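Local coordinates for ABC transporter, periplasmic solute-binding protein (Rhizobium meliloti, PDB 4WED) that probably binds a solute, perhaps a peptide or nickel as in its family, in the periplasm for uptake by an ABC transporter, at residues A[109-123]-A[134-148]. Residues are numbered along the deposited sequence; the frame is centred on the assembly and turned at random.
Sequences KFDAAACKWNLERWM and SKHFQSLEVVDDYHI
Ser-134 sets its CB 4.1 Å from CZ3 of the Trp-122 indole, while its OG hydrogen-bonds to Gly-124 N. Next, Phe-137 turns its ring under selenomethionine Met-123: Met-123 CB stands over the centre of one ring face, 10° off the normal, a CH-pi contact, and Met-123 SE adds an oblique Met-aromatic approach. The bend at chi3 (-50°) folds the Met-123 methyl back to the ring, CE lying 3.7 Å from Phe-137 CE1. With the Phe-137 ring cut back to an alanine, the CB and selenium of Met-123 would probably lose the surface they rest on, and its methyl end would be freer to turn. Leu-140 wedges CD1 between Leu-119 CB and Lys-116 CG. Val-142 splits its branches, CG1 meeting Ala-112 CB and CG2 meeting CD of the extended Lys-116 chain at 3.6 Å. In the hairpin turn, where Asp-144 OD1 makes an Asx turn with Tyr-146 N, Asp-145 O accepts from Ala-112 N (2.8 Å), and Asp-145 OD2 makes a long salt bridge to Lys-109 NZ, which also grips Asp-111 OD2. Ile-148 closes the row, CD1 against Cys-115 CB. Helix 112-122 runs nearly antiparallel (171°) to edge strand 137-144, packed on one face of the four-stranded antiparallel sheet, where Cys-115 also reaches Leu-98 of strand 93-98.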
loop_
_atom_site.group_PDB
_atom_site.type_symbol
_atom_site.label_atom_id
_atom_site.label_comp_id
_atom_site.label_asym_id
_atom_site.label_seq_id
_atom_site.Cartn_x
_atom_site.Cartn_y
_atom_site.Cartn_z
ATOM N N LYS A 109 -15.785 27.093 -12.001
ATOM C CA LYS A 109 -14.362 27.265 -12.321
ATOM C C LYS A 109 -13.475 26.733 -11.198
ATOM O O LYS A 109 -13.727 26.965 -10.017
ATOM C CB LYS A 109 -14.109 28.760 -12.539
ATOM C CG LYS A 109 -12.697 29.200 -12.877
ATOM C CD LYS A 109 -12.709 30.643 -13.398
ATOM C CE LYS A 109 -12.854 31.697 -12.298
ATOM N NZ LYS A 109 -11.528 32.128 -11.750
ATOM N N PHE A 110 -12.413 26.031 -11.550
ATOM C CA PHE A 110 -11.430 25.647 -10.523
ATOM C C PHE A 110 -10.375 26.729 -10.379
ATOM O O PHE A 110 -9.774 27.114 -11.354
ATOM C CB PHE A 110 -10.787 24.314 -10.836
ATOM C CG PHE A 110 -9.747 23.904 -9.836
ATOM C CD1 PHE A 110 -10.126 23.443 -8.583
ATOM C CD2 PHE A 110 -8.392 23.988 -10.152
ATOM C CE1 PHE A 110 -9.185 23.060 -7.655
ATOM C CE2 PHE A 110 -7.440 23.615 -9.226
ATOM C CZ PHE A 110 -7.835 23.161 -7.969
ATOM N N ASP A 111 -10.203 27.232 -9.166
ATOM C CA ASP A 111 -9.265 28.332 -8.881
ATOM C C ASP A 111 -8.869 28.344 -7.365
ATOM O O ASP A 111 -9.351 27.532 -6.554
ATOM C CB ASP A 111 -9.816 29.712 -9.388
ATOM C CG ASP A 111 -11.090 30.172 -8.659
ATOM O OD1 ASP A 111 -11.529 29.471 -7.730
ATOM O OD2 ASP A 111 -11.660 31.243 -9.001
ATOM N N ALA A 112 -7.989 29.247 -6.986
ATOM C CA ALA A 112 -7.578 29.358 -5.574
ATOM C C ALA A 112 -8.726 29.343 -4.535
ATOM O O ALA A 112 -8.702 28.561 -3.569
ATOM C CB ALA A 112 -6.734 30.590 -5.379
ATOM N N ALA A 113 -9.708 30.202 -4.738
ATOM C CA ALA A 113 -10.927 30.230 -3.929
ATOM C C ALA A 113 -11.625 28.860 -3.773
ATOM O O ALA A 113 -12.059 28.505 -2.693
ATOM C CB ALA A 113 -11.893 31.242 -4.530
ATOM N N ALA A 114 -11.724 28.088 -4.848
ATOM C CA ALA A 114 -12.406 26.803 -4.786
ATOM C C ALA A 114 -11.507 25.804 -4.075
ATOM O O ALA A 114 -11.962 24.946 -3.338
ATOM C CB ALA A 114 -12.767 26.321 -6.183
ATOM N N CYS A 115 -10.209 25.965 -4.255
ATOM C CA CYS A 115 -9.237 25.140 -3.576
ATOM C C CYS A 115 -9.195 25.352 -2.062
ATOM O O CYS A 115 -9.225 24.387 -1.297
ATOM C CB CYS A 115 -7.873 25.439 -4.177
ATOM S SG CYS A 115 -6.584 24.400 -3.496
ATOM N N LYS A 116 -9.114 26.607 -1.638
ATOM C CA LYS A 116 -9.210 26.954 -0.209
ATOM C C LYS A 116 -10.464 26.376 0.420
ATOM O O LYS A 116 -10.416 25.840 1.523
ATOM C CB LYS A 116 -9.225 28.491 -0.042
ATOM C CG LYS A 116 -9.436 29.076 1.358
ATOM C CD LYS A 116 -9.387 30.618 1.305
ATOM C CE LYS A 116 -9.172 31.290 2.663
ATOM N NZ LYS A 116 -8.513 32.652 2.614
ATOM N N TRP A 117 -11.593 26.536 -0.270
ATOM C CA TRP A 117 -12.900 26.159 0.269
ATOM C C TRP A 117 -12.949 24.667 0.579
ATOM O O TRP A 117 -13.501 24.258 1.576
ATOM C CB TRP A 117 -13.980 26.513 -0.753
ATOM C CG TRP A 117 -15.409 26.126 -0.365
ATOM C CD1 TRP A 117 -16.287 26.883 0.347
ATOM C CD2 TRP A 117 -16.119 24.903 -0.707
ATOM N NE1 TRP A 117 -17.479 26.213 0.490
ATOM C CE2 TRP A 117 -17.412 25.004 -0.144
ATOM C CE3 TRP A 117 -15.783 23.745 -1.432
ATOM C CZ2 TRP A 117 -18.377 23.997 -0.275
ATOM C CZ3 TRP A 117 -16.733 22.737 -1.557
ATOM C CH2 TRP A 117 -18.029 22.877 -0.987
ATOM N N ASN A 118 -12.348 23.872 -0.291
ATOM C CA ASN A 118 -12.189 22.425 -0.081
ATOM C C ASN A 118 -11.229 22.085 1.024
ATOM O O ASN A 118 -11.544 21.313 1.920
ATOM C CB ASN A 118 -11.663 21.754 -1.354
ATOM C CG ASN A 118 -12.774 21.354 -2.293
ATOM O OD1 ASN A 118 -13.447 20.355 -2.067
ATOM N ND2 ASN A 118 -12.962 22.114 -3.353
ATOM N N LEU A 119 -10.039 22.649 0.937
ATOM C CA LEU A 119 -9.036 22.425 1.928
ATOM C C LEU A 119 -9.526 22.793 3.301
ATOM O O LEU A 119 -9.284 22.084 4.267
ATOM C CB LEU A 119 -7.833 23.245 1.556
ATOM C CG LEU A 119 -7.101 22.621 0.375
ATOM C CD1 LEU A 119 -5.882 23.463 0.067
ATOM C CD2 LEU A 119 -6.685 21.166 0.598
ATOM N N GLU A 120 -10.242 23.900 3.389
ATOM C CA GLU A 120 -10.836 24.318 4.658
ATOM C C GLU A 120 -11.911 23.347 5.171
ATOM O O GLU A 120 -12.255 23.371 6.344
ATOM C CB GLU A 120 -11.434 25.714 4.526
ATOM C CG GLU A 120 -10.400 26.825 4.553
ATOM C CD GLU A 120 -11.046 28.194 4.385
ATOM O OE1 GLU A 120 -12.256 28.239 4.021
ATOM O OE2 GLU A 120 -10.354 29.214 4.617
ATOM N N ARG A 121 -12.445 22.512 4.291
ATOM C CA ARG A 121 -13.436 21.541 4.693
ATOM C C ARG A 121 -12.829 20.382 5.475
ATOM O O ARG A 121 -13.537 19.733 6.232
ATOM C CB ARG A 121 -14.198 20.994 3.481
ATOM C CG ARG A 121 -15.341 21.889 3.042
ATOM C CD ARG A 121 -15.831 21.524 1.647
ATOM N NE ARG A 121 -17.264 21.234 1.586
ATOM C CZ ARG A 121 -17.839 20.141 2.082
ATOM N NH1 ARG A 121 -17.131 19.225 2.719
ATOM N NH2 ARG A 121 -19.131 19.956 1.940
ATOM N N TRP A 122 -11.546 20.099 5.308
ATOM C CA TRP A 122 -10.980 18.917 5.990
ATOM C C TRP A 122 -9.709 19.151 6.788
ATOM O O TRP A 122 -9.429 18.407 7.733
ATOM C CB TRP A 122 -10.747 17.746 5.002
ATOM C CG TRP A 122 -9.761 18.047 3.914
ATOM C CD1 TRP A 122 -10.022 18.581 2.661
ATOM C CD2 TRP A 122 -8.372 17.807 3.970
ATOM N NE1 TRP A 122 -8.854 18.702 1.950
ATOM C CE2 TRP A 122 -7.821 18.224 2.725
ATOM C CE3 TRP A 122 -7.526 17.272 4.948
ATOM C CZ2 TRP A 122 -6.453 18.146 2.445
ATOM C CZ3 TRP A 122 -6.158 17.177 4.662
ATOM C CH2 TRP A 122 -5.637 17.618 3.414
HETATM N N MSE A 123 -8.942 20.162 6.436
HETATM C CA MSE A 123 -7.646 20.332 7.065
HETATM C C MSE A 123 -7.700 20.995 8.416
HETATM O O MSE A 123 -8.172 22.125 8.552
HETATM C CB MSE A 123 -6.780 21.211 6.209
HETATM C CG MSE A 123 -5.979 20.319 5.296
HETATM SE SE MSE A 123 -4.536 21.378 4.437
HETATM C CE MSE A 123 -5.741 22.796 3.865
ATOM N N SER A 134 -3.001 17.617 7.828
ATOM C CA SER A 134 -4.138 18.159 8.565
ATOM C C SER A 134 -3.737 18.563 9.992
ATOM O O SER A 134 -3.982 19.666 10.425
ATOM C CB SER A 134 -5.279 17.142 8.653
ATOM O OG SER A 134 -6.304 17.661 9.500
ATOM N N LYS A 135 -3.127 17.626 10.693
ATOM C CA LYS A 135 -2.674 17.789 12.050
ATOM C C LYS A 135 -1.780 19.010 12.326
ATOM O O LYS A 135 -1.893 19.635 13.371
ATOM C CB LYS A 135 -1.919 16.513 12.444
ATOM C CG LYS A 135 -1.350 16.562 13.858
ATOM C CD LYS A 135 -0.945 15.195 14.379
ATOM C CE LYS A 135 -0.603 15.289 15.861
ATOM N NZ LYS A 135 -0.303 13.950 16.459
ATOM N N HIS A 136 -0.856 19.325 11.423
ATOM C CA HIS A 136 0.082 20.443 11.647
ATOM C C HIS A 136 -0.321 21.700 10.918
ATOM O O HIS A 136 0.376 22.707 10.947
ATOM C CB HIS A 136 1.497 20.031 11.255
ATOM C CG HIS A 136 2.066 19.014 12.181
ATOM N ND1 HIS A 136 2.552 17.801 11.751
ATOM C CD2 HIS A 136 2.164 19.003 13.531
ATOM C CE1 HIS A 136 2.935 17.085 12.799
ATOM N NE2 HIS A 136 2.710 17.794 13.892
ATOM N N PHE A 137 -1.442 21.621 10.237
ATOM C CA PHE A 137 -1.909 22.730 9.462
ATOM C C PHE A 137 -2.018 23.973 10.369
ATOM O O PHE A 137 -2.671 23.917 11.407
ATOM C CB PHE A 137 -3.244 22.343 8.909
ATOM C CG PHE A 137 -4.022 23.473 8.318
ATOM C CD1 PHE A 137 -3.627 24.047 7.114
ATOM C CD2 PHE A 137 -5.223 23.899 8.919
ATOM C CE1 PHE A 137 -4.391 25.049 6.521
ATOM C CE2 PHE A 137 -5.991 24.892 8.330
ATOM C CZ PHE A 137 -5.570 25.463 7.124
ATOM N N GLN A 138 -1.359 25.060 9.976
ATOM C CA GLN A 138 -1.408 26.311 10.715
ATOM C C GLN A 138 -2.358 27.286 10.041
ATOM O O GLN A 138 -3.262 27.786 10.693
ATOM C CB GLN A 138 -0.011 26.941 10.826
ATOM C CG GLN A 138 0.127 28.070 11.834
ATOM C CD GLN A 138 0.664 27.586 13.184
ATOM O OE1 GLN A 138 1.818 27.861 13.570
ATOM N NE2 GLN A 138 -0.166 26.830 13.899
ATOM N N SER A 139 -2.149 27.568 8.755
ATOM C CA SER A 139 -2.997 28.541 8.017
ATOM C C SER A 139 -2.848 28.427 6.493
ATOM O O SER A 139 -2.022 27.679 5.989
ATOM C CB SER A 139 -2.735 30.004 8.452
ATOM N N LEU A 140 -3.631 29.240 5.789
ATOM C CA LEU A 140 -3.850 29.099 4.368
ATOM C C LEU A 140 -4.074 30.456 3.685
ATOM O O LEU A 140 -5.171 31.009 3.769
ATOM C CB LEU A 140 -5.089 28.241 4.202
ATOM C CG LEU A 140 -5.220 27.439 2.930
ATOM C CD1 LEU A 140 -6.564 26.724 2.961
ATOM C CD2 LEU A 140 -5.090 28.323 1.702
ATOM N N GLU A 141 -3.059 30.987 3.003
ATOM C CA GLU A 141 -3.224 32.262 2.301
ATOM C C GLU A 141 -3.374 32.107 0.791
ATOM O O GLU A 141 -2.513 31.604 0.118
ATOM C CB GLU A 141 -2.089 33.241 2.620
ATOM C CG GLU A 141 -0.735 32.875 2.039
ATOM N N VAL A 142 -4.497 32.574 0.278
ATOM C CA VAL A 142 -4.672 32.807 -1.163
ATOM C C VAL A 142 -3.835 34.028 -1.603
ATOM O O VAL A 142 -3.756 35.038 -0.902
ATOM C CB VAL A 142 -6.157 33.031 -1.508
ATOM C CG1 VAL A 142 -6.348 33.297 -3.001
ATOM C CG2 VAL A 142 -6.974 31.830 -1.058
ATOM N N VAL A 143 -3.186 33.895 -2.750
ATOM C CA VAL A 143 -2.294 34.919 -3.269
ATOM C C VAL A 143 -2.908 35.445 -4.536
ATOM O O VAL A 143 -3.094 36.646 -4.673
ATOM C CB VAL A 143 -0.869 34.383 -3.522
ATOM C CG1 VAL A 143 -0.019 35.378 -4.307
ATOM C CG2 VAL A 143 -0.192 34.052 -2.189
ATOM N N ASP A 144 -3.228 34.561 -5.469
ATOM C CA ASP A 144 -4.026 34.971 -6.611
ATOM C C ASP A 144 -4.999 33.827 -7.033
ATOM O O ASP A 144 -5.125 32.813 -6.320
ATOM C CB ASP A 144 -3.116 35.493 -7.741
ATOM C CG ASP A 144 -2.400 34.383 -8.487
ATOM O OD1 ASP A 144 -2.594 33.197 -8.144
ATOM O OD2 ASP A 144 -1.641 34.692 -9.434
ATOM N N ASP A 145 -5.706 34.015 -8.148
ATOM C CA ASP A 145 -6.571 32.963 -8.706
ATOM C C ASP A 145 -5.870 31.630 -8.915
ATOM O O ASP A 145 -6.530 30.603 -8.927
ATOM C CB ASP A 145 -7.191 33.414 -10.039
ATOM C CG ASP A 145 -8.294 34.444 -9.847
ATOM O OD1 ASP A 145 -8.388 35.005 -8.740
ATOM O OD2 ASP A 145 -9.076 34.672 -10.799
ATOM N N TYR A 146 -4.551 31.625 -9.098
ATOM C CA TYR A 146 -3.865 30.357 -9.321
ATOM C C TYR A 146 -2.713 30.078 -8.386
ATOM O O TYR A 146 -2.003 29.100 -8.596
ATOM C CB TYR A 146 -3.498 30.215 -10.812
ATOM C CG TYR A 146 -4.749 30.386 -11.625
ATOM C CD1 TYR A 146 -5.618 29.325 -11.806
ATOM C CD2 TYR A 146 -5.142 31.637 -12.094
ATOM C CE1 TYR A 146 -6.814 29.484 -12.480
ATOM C CE2 TYR A 146 -6.333 31.807 -12.790
ATOM C CZ TYR A 146 -7.164 30.727 -12.971
ATOM O OH TYR A 146 -8.345 30.850 -13.645
ATOM N N HIS A 147 -2.556 30.866 -7.318
ATOM C CA HIS A 147 -1.457 30.615 -6.368
ATOM C C HIS A 147 -1.954 30.579 -4.942
ATOM O O HIS A 147 -2.601 31.511 -4.468
ATOM C CB HIS A 147 -0.311 31.611 -6.544
ATOM C CG HIS A 147 0.356 31.499 -7.876
ATOM N ND1 HIS A 147 -0.181 32.045 -9.021
ATOM C CD2 HIS A 147 1.472 30.838 -8.263
ATOM C CE1 HIS A 147 0.583 31.747 -10.056
ATOM N NE2 HIS A 147 1.592 31.013 -9.622
ATOM N N ILE A 148 -1.675 29.464 -4.274
ATOM C CA ILE A 148 -1.973 29.307 -2.858
ATOM C C ILE A 148 -0.718 28.861 -2.098
ATOM O O ILE A 148 0.059 28.016 -2.591
ATOM C CB ILE A 148 -3.081 28.251 -2.593
ATOM C CG1 ILE A 148 -4.400 28.677 -3.221
ATOM C CG2 ILE A 148 -3.320 28.098 -1.094
ATOM C CD1 ILE A 148 -5.635 27.967 -2.669
#